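Local structure of imine reductase (4D3D) at residues Ile189-Asp192 with Ile193-Thr196; Ser111-Thr114 with Pro115-Arg119; Leu199-Leu202 with His203-Ile207. The protein catalyses the NADPH-dependent, S-selective reduction of the imine 2-methylpyrroline, and probably of related imines, to the corresponding amine. All blocks are in the same frame, centred on the assembly; numbering follows the deposited sequence. Where two conformers were deposited one is given.

Contact 1 of 3, residues Ile189-Asp192 with Ile193-Thr196. With P4C (O-acetaldehydyl-hexaethylene glycol), chain D.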
# COMPACT_ATOMS: atom_id res chain seq x y z
N ILE B 189 -7.30 -4.50 -9.89
CA ILE B 189 -6.58 -4.99 -8.64
C ILE B 189 -5.31 -4.10 -8.39
O ILE B 189 -4.96 -3.88 -7.23
CB ILE B 189 -6.25 -6.50 -8.70
CG1 ILE B 189 -5.27 -6.85 -9.77
CG2 ILE B 189 -7.57 -7.28 -8.77
CD1 ILE B 189 -4.95 -8.37 -9.79
N GLN B 190 -4.68 -3.56 -9.43
CA GLN B 190 -3.58 -2.60 -9.21
C GLN B 190 -4.12 -1.29 -8.60
O GLN B 190 -3.48 -0.66 -7.70
CB GLN B 190 -2.80 -2.34 -10.50
CG GLN B 190 -1.83 -3.44 -10.92
CD GLN B 190 -0.96 -2.96 -12.08
OE1 GLN B 190 0.30 -2.95 -12.03
NE2 GLN B 190 -1.63 -2.40 -13.05
N MET B 191 -5.32 -0.86 -9.01
CA MET B 191 -5.91 0.31 -8.41
C MET B 191 -6.35 0.13 -6.97
O MET B 191 -6.32 1.10 -6.21
CB MET B 191 -7.08 0.93 -9.28
CG MET B 191 -6.63 1.41 -10.64
SD MET B 191 -5.17 2.47 -10.68
CE MET B 191 -5.83 3.85 -9.84
N ASP B 192 -6.78 -1.07 -6.59
CA ASP B 192 -7.10 -1.41 -5.21
C ASP B 192 -5.82 -1.08 -4.32
O ASP B 192 -5.94 -0.39 -3.28
CB ASP B 192 -7.50 -2.91 -5.18
CG ASP B 192 -8.10 -3.39 -3.88
OD1 ASP B 192 -8.47 -2.57 -3.02
OD2 ASP B 192 -8.17 -4.67 -3.81
N ILE B 193 -4.67 -1.54 -4.77
CA ILE B 193 -3.38 -1.21 -4.06
C ILE B 193 -3.08 0.30 -4.11
O ILE B 193 -2.83 0.90 -3.07
CB ILE B 193 -2.25 -2.02 -4.63
CG1 ILE B 193 -2.44 -3.51 -4.35
CG2 ILE B 193 -0.95 -1.56 -4.03
CD1 ILE B 193 -1.40 -4.42 -5.01
N PHE B 194 -3.14 0.91 -5.29
CA PHE B 194 -2.83 2.32 -5.43
C PHE B 194 -3.57 3.18 -4.46
O PHE B 194 -3.00 3.93 -3.67
CB PHE B 194 -3.03 2.85 -6.88
CG PHE B 194 -2.67 4.33 -6.97
CD1 PHE B 194 -1.34 4.69 -7.19
CD2 PHE B 194 -3.63 5.33 -6.86
CE1 PHE B 194 -0.99 6.04 -7.28
CE2 PHE B 194 -3.28 6.66 -6.88
CZ PHE B 194 -1.95 7.00 -7.09
N TRP B 195 -4.91 3.10 -4.51
CA TRP B 195 -5.68 4.02 -3.69
C TRP B 195 -5.60 3.73 -2.17
O TRP B 195 -5.52 4.67 -1.36
CB TRP B 195 -7.16 4.03 -4.09
CG TRP B 195 -7.45 4.54 -5.48
CD1 TRP B 195 -8.05 3.86 -6.50
CD2 TRP B 195 -7.20 5.85 -5.97
NE1 TRP B 195 -8.22 4.69 -7.58
CE2 TRP B 195 -7.64 5.89 -7.32
CE3 TRP B 195 -6.61 6.99 -5.43
CZ2 TRP B 195 -7.52 7.03 -8.12
CZ3 TRP B 195 -6.51 8.18 -6.24
CH2 TRP B 195 -6.98 8.16 -7.55
N THR B 196 -5.54 2.47 -1.81
CA THR B 196 -5.52 2.12 -0.41
C THR B 196 -4.15 2.50 0.16
O THR B 196 -4.07 3.09 1.24
CB THR B 196 -5.83 0.65 -0.20
OG1 THR B 196 -7.06 0.25 -0.88
CG2 THR B 196 -6.07 0.35 1.27
O1 P4C D . -2.29 5.32 -11.32
C2 P4C D . -3.29 6.33 -11.52
C3 P4C D . -3.18 7.28 -10.37
O4 P4C D . -4.20 8.30 -10.45
C5 P4C D . -3.65 9.57 -10.13
C6 P4C D . -3.06 10.15 -11.38
O7 P4C D . -2.13 11.14 -10.98
C8 P4C D . -1.26 11.42 -12.04
C9 P4C D . -0.40 12.58 -11.58
O10 P4C D . 0.86 12.04 -11.32
C11 P4C D . 1.46 12.60 -10.18
C12 P4C D . 2.88 12.14 -10.09
O13 P4C D . 3.22 11.43 -11.23
C14 P4C D . 4.53 10.92 -11.16
C15 P4C D . 4.52 9.43 -11.21
O16 P4C D . 5.65 9.04 -12.00
O HOH W 1 -8.96 -1.73 -0.45
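Met-191 packs against Phe-194 and Trp-195 in a local, one-turn contact buried midway along helix 182-210, the long helix that leads from the Rossmann-type domain into the helical C-terminal domain. The evidence for a Met-aromatic contact is the 5.4 Å from Met-191 SD to the centroid of the Trp-195 five-membered ring, approached obliquely. Bends at chi2 and chi3 (-49° and -66°) turn the methyl end toward the next turn, so that Met-191 CE comes 3.4 Å from Trp-195 NE1 and 4.0 Å from Phe-194 CD2. The next layer is the bound polyether: its C3 lies over one face of the Phe-194 ring, 3.5 Å from Phe-194 CZ. On another side of the helix, Thr-196 turns its hydroxyl back, and Asp-192 O accepts from both Thr-196 OG1 (2.7 Å) and Thr-196 N (3.2 Å). A water donates to Asp-192 OD1 and Thr-196 OG1, bridging two side chains that run side by side. Backbone bonding is straight at Trp-195 N to Met-191 O (178°) and weak at Ile-193 N to Ile-189 O. The second subunit adds two polar partners, His-203 for Asp-192 OD2 and Ser-258 for Trp-195 NE1. Its Phe-232, from helix 215-242, meets Phe-194 edge-to-face, and its Phe-283, on helix 274-288, does the same to Trp-195, placing this turn among helices of the partner chain.

Contact 2 of 3, residues Ser111-Thr114 with Pro115-Arg119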
# COMPACT_ATOMS: atom_id res chain seq x y z
N SER B 111 -13.73 1.04 -22.22
CA SER B 111 -14.34 1.56 -21.01
C SER B 111 -13.74 0.86 -19.77
O SER B 111 -13.62 -0.36 -19.77
CB SER B 111 -15.83 1.30 -21.04
OG SER B 111 -16.51 2.01 -22.12
N SER B 112 -13.43 1.62 -18.71
CA SER B 112 -13.08 1.02 -17.40
C SER B 112 -14.31 0.55 -16.63
O SER B 112 -15.24 1.34 -16.33
CB SER B 112 -12.21 2.03 -16.58
OG SER B 112 -11.78 1.47 -15.35
N ASP B 113 -14.32 -0.74 -16.33
CA ASP B 113 -15.35 -1.37 -15.60
C ASP B 113 -14.81 -2.71 -15.08
O ASP B 113 -13.55 -2.91 -15.03
CB ASP B 113 -16.66 -1.54 -16.47
CG ASP B 113 -17.94 -1.49 -15.63
OD1 ASP B 113 -18.14 -2.11 -14.52
OD2 ASP B 113 -18.88 -0.80 -16.09
N THR B 114 -15.73 -3.50 -14.56
CA THR B 114 -15.43 -4.71 -13.91
C THR B 114 -15.07 -5.78 -15.01
O THR B 114 -15.44 -5.68 -16.21
CB THR B 114 -16.55 -5.19 -13.04
OG1 THR B 114 -17.67 -5.70 -13.80
CG2 THR B 114 -17.03 -4.10 -12.02
N PRO B 115 -14.44 -6.84 -14.54
CA PRO B 115 -14.20 -8.00 -15.42
C PRO B 115 -15.53 -8.58 -15.93
O PRO B 115 -15.61 -8.95 -17.09
CB PRO B 115 -13.51 -8.97 -14.46
CG PRO B 115 -12.73 -8.07 -13.50
CD PRO B 115 -13.68 -6.94 -13.25
N GLU B 116 -16.55 -8.69 -15.09
CA GLU B 116 -17.82 -9.31 -15.51
C GLU B 116 -18.52 -8.46 -16.58
O GLU B 116 -19.10 -8.99 -17.53
CB GLU B 116 -18.72 -9.59 -14.35
CG GLU B 116 -20.13 -10.08 -14.69
CD GLU B 116 -21.07 -10.32 -13.47
OE1 GLU B 116 -20.64 -10.20 -12.29
OE2 GLU B 116 -22.26 -10.70 -13.69
N LYS B 117 -18.41 -7.17 -16.49
CA LYS B 117 -19.02 -6.31 -17.54
C LYS B 117 -18.38 -6.53 -18.94
O LYS B 117 -19.09 -6.65 -19.94
CB LYS B 117 -18.97 -4.86 -17.11
CG LYS B 117 -19.97 -4.62 -15.92
CD LYS B 117 -20.89 -3.41 -16.05
CE LYS B 117 -21.55 -3.30 -17.42
NZ LYS B 117 -22.95 -2.72 -17.52
N ALA B 118 -17.05 -6.67 -18.99
CA ALA B 118 -16.32 -6.99 -20.17
C ALA B 118 -16.68 -8.39 -20.71
O ALA B 118 -16.85 -8.55 -21.92
CB ALA B 118 -14.84 -6.91 -19.95
N ARG B 119 -16.81 -9.37 -19.82
CA ARG B 119 -17.23 -10.70 -20.26
C ARG B 119 -18.64 -10.68 -20.88
O ARG B 119 -18.86 -11.36 -21.90
CB ARG B 119 -17.22 -11.67 -19.09
CG ARG B 119 -15.80 -11.98 -18.56
CD ARG B 119 -15.83 -12.65 -17.18
NE ARG B 119 -14.43 -12.85 -16.71
CZ ARG B 119 -14.06 -12.73 -15.42
NH1 ARG B 119 -14.94 -12.46 -14.49
NH2 ARG B 119 -12.79 -12.80 -15.06
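Thr-114 and Lys-117 meet at the start of helix 115-127, where Thr-114 is the N-cap. Among the hydrogen bonds, the capping one runs from Lys-117 N to Thr-114 OG1 (3.2 Å, 158°). Its geometry rests on a chi1 of 72°, which sets OG1 between the backbone N and the carbonyl carbon and turns it toward the first helical turn; the position of OG1 is somewhat less certain because of a close neighbour in the model. The first i to i+4 bond, Ala-118 N to Thr-114 O, is weak at 3.4 Å, whereas Arg-119 N to Pro-115 O is 3.0 Å. Just upstream, Asp-113 OD1 uses its anti lone pair to accept from Thr-114 N at 2.8 Å, tying the carboxylate to the backbone that leads into the cap.

Van der Waals contact joins Asp-113 to the Lys-117 chain, which crosses the carboxylate obliquely with its methylene carbon CD 3.3 Å from Asp-113 OD2. The charged ends remain apart: Lys-117 NZ is 4.7 Å from Asp-113 OD2, so any attraction would act through space, without direct contact of the charged atoms, and the ammonium makes a weak hydrogen bond to Asn-89.

Glu-268 of the second subunit bonds to Glu-116 N and, with the same reservation about the place of OG1, to Thr-114 OG1, bringing a partner carboxylate to this helix start. Within the chain, the turn follows strand 106-109 of the Rossmann-type sheet, with Tyr-88 of helix 88-95 against Asp-113, Lys-117 and Ala-118, and Leu-185 of helix 182-210 against Pro-115.

Contact 3 of 3, residues Leu199-Leu202 with His203-Ile207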
# COMPACT_ATOMS: atom_id res chain seq x y z
N LEU B 199 -3.79 6.39 0.29
CA LEU B 199 -4.49 6.94 1.40
C LEU B 199 -3.75 6.66 2.73
O LEU B 199 -3.82 7.46 3.67
CB LEU B 199 -5.95 6.44 1.59
CG LEU B 199 -6.96 7.06 0.64
CD1 LEU B 199 -8.38 6.95 1.12
CD2 LEU B 199 -6.63 8.37 0.09
N SER B 200 -3.14 5.49 2.85
CA SER B 200 -2.43 5.22 4.09
C SER B 200 -1.24 6.16 4.28
O SER B 200 -0.94 6.54 5.41
CB SER B 200 -1.92 3.76 4.13
OG SER B 200 -0.77 3.47 3.40
N TYR B 201 -0.61 6.55 3.19
CA TYR B 201 0.46 7.58 3.16
C TYR B 201 -0.09 8.91 3.66
O TYR B 201 0.48 9.55 4.57
CB TYR B 201 1.09 7.73 1.81
CG TYR B 201 1.88 8.98 1.68
CD1 TYR B 201 3.09 9.15 2.36
CD2 TYR B 201 1.32 10.11 1.03
CE1 TYR B 201 3.76 10.38 2.33
CE2 TYR B 201 1.98 11.32 0.96
CZ TYR B 201 3.18 11.48 1.61
OH TYR B 201 3.88 12.70 1.58
N LEU B 202 -1.25 9.33 3.15
CA LEU B 202 -1.89 10.61 3.65
C LEU B 202 -2.26 10.57 5.10
O LEU B 202 -2.14 11.56 5.87
CB LEU B 202 -3.10 10.98 2.81
CG LEU B 202 -2.76 11.29 1.33
CD1 LEU B 202 -4.04 11.48 0.54
CD2 LEU B 202 -1.91 12.50 1.08
N HIS B 203 -2.77 9.43 5.52
CA HIS B 203 -3.15 9.17 6.86
C HIS B 203 -1.89 9.26 7.83
O HIS B 203 -1.96 9.99 8.86
CB HIS B 203 -3.80 7.82 6.98
CG HIS B 203 -4.37 7.56 8.32
ND1 HIS B 203 -3.65 6.94 9.34
CD2 HIS B 203 -5.55 7.92 8.88
CE1 HIS B 203 -4.37 6.93 10.46
NE2 HIS B 203 -5.55 7.48 10.18
N ALA B 204 -0.86 8.55 7.46
CA ALA B 204 0.44 8.58 8.17
C ALA B 204 1.00 10.03 8.20
O ALA B 204 1.46 10.52 9.29
CB ALA B 204 1.43 7.65 7.53
N LEU B 205 0.95 10.73 7.08
CA LEU B 205 1.38 12.13 7.02
C LEU B 205 0.56 13.01 7.96
O LEU B 205 1.12 13.90 8.68
CB LEU B 205 1.37 12.65 5.60
CG LEU B 205 1.77 14.11 5.42
CD1 LEU B 205 3.20 14.33 5.92
CD2 LEU B 205 1.62 14.43 3.97
N ALA B 206 -0.77 12.81 8.07
CA ALA B 206 -1.54 13.60 8.99
C ALA B 206 -1.09 13.44 10.47
O ALA B 206 -1.11 14.41 11.29
CB ALA B 206 -3.01 13.25 8.89
N ILE B 207 -0.78 12.18 10.85
CA ILE B 207 -0.21 11.87 12.18
C ILE B 207 1.11 12.63 12.33
O ILE B 207 1.32 13.24 13.41
CB ILE B 207 -0.02 10.37 12.39
CG1 ILE B 207 -1.36 9.65 12.37
CG2 ILE B 207 0.68 10.08 13.76
CD1 ILE B 207 -1.24 8.13 12.36
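The Tyr-201 ring is met obliquely by Leu-205 one turn later on helix 182-210, in an i to i+4 contact of the all-helical C-terminal domain. Leu-205 CD2 lies 4.1 Å from Tyr-201 CZ and closer still to the hydroxyl oxygen, so the methyl touches the phenol end of the ring. Both side chains leave the backbone in the same sense, with CG anti to the backbone N (chi1 165° for Tyr-201 and 178° for Leu-205), which, with the one-turn spacing, lets them lie side by side and point the same way. Ala-222 and Met-226 of helix 215-242 pack on the tyrosine.

The second flat group, the imidazole of His-203, leads away from the preceding turn, although His-203 CB approaches Leu-199 O to 3.3 Å. Its ring has two polar anchors: ND1 is hydrogen-bonded to Asp-192 of the second subunit and NE2 to the backbone oxygen of Asp-272, which together would fix its rotation. Phe-303 of the second subunit meets it edge-to-face.

Beneath these groups the helical ladder is regular. His-203 N bonds to Leu-199 O at 2.9 Å, and Ala-204 N to Ser-200 O at the same length, while the Ser-200 hydroxyl is bonded to the carbonyl of Ala-197. The shortest rung lies under the Tyr-201/Leu-205 pair: Leu-205 N is 2.8 Å from Tyr-201 O, with a C=O...N angle of 160°.

In the fold
Contact 2 comes first along the chain, in the Rossmann-type nucleotide-binding domain, followed by contacts 1 and 3 in series on helix 182-210, which belongs to the C-terminal domain. Centre-to-centre distances are about 17 Å for contacts 1 and 2, 16 Å for contacts 1 and 3, and 31 Å for contacts 2 and 3, which puts contact 1 between the others. Contacts 1 and 2 do not touch, their nearest atoms being about 7 Å apart. All three reach the second subunit; the Asp-192 to His-203 hydrogen bond joins contact 1 of one chain to contact 3 of the other, evidence that the long interdomain helix is built into the dimer interface.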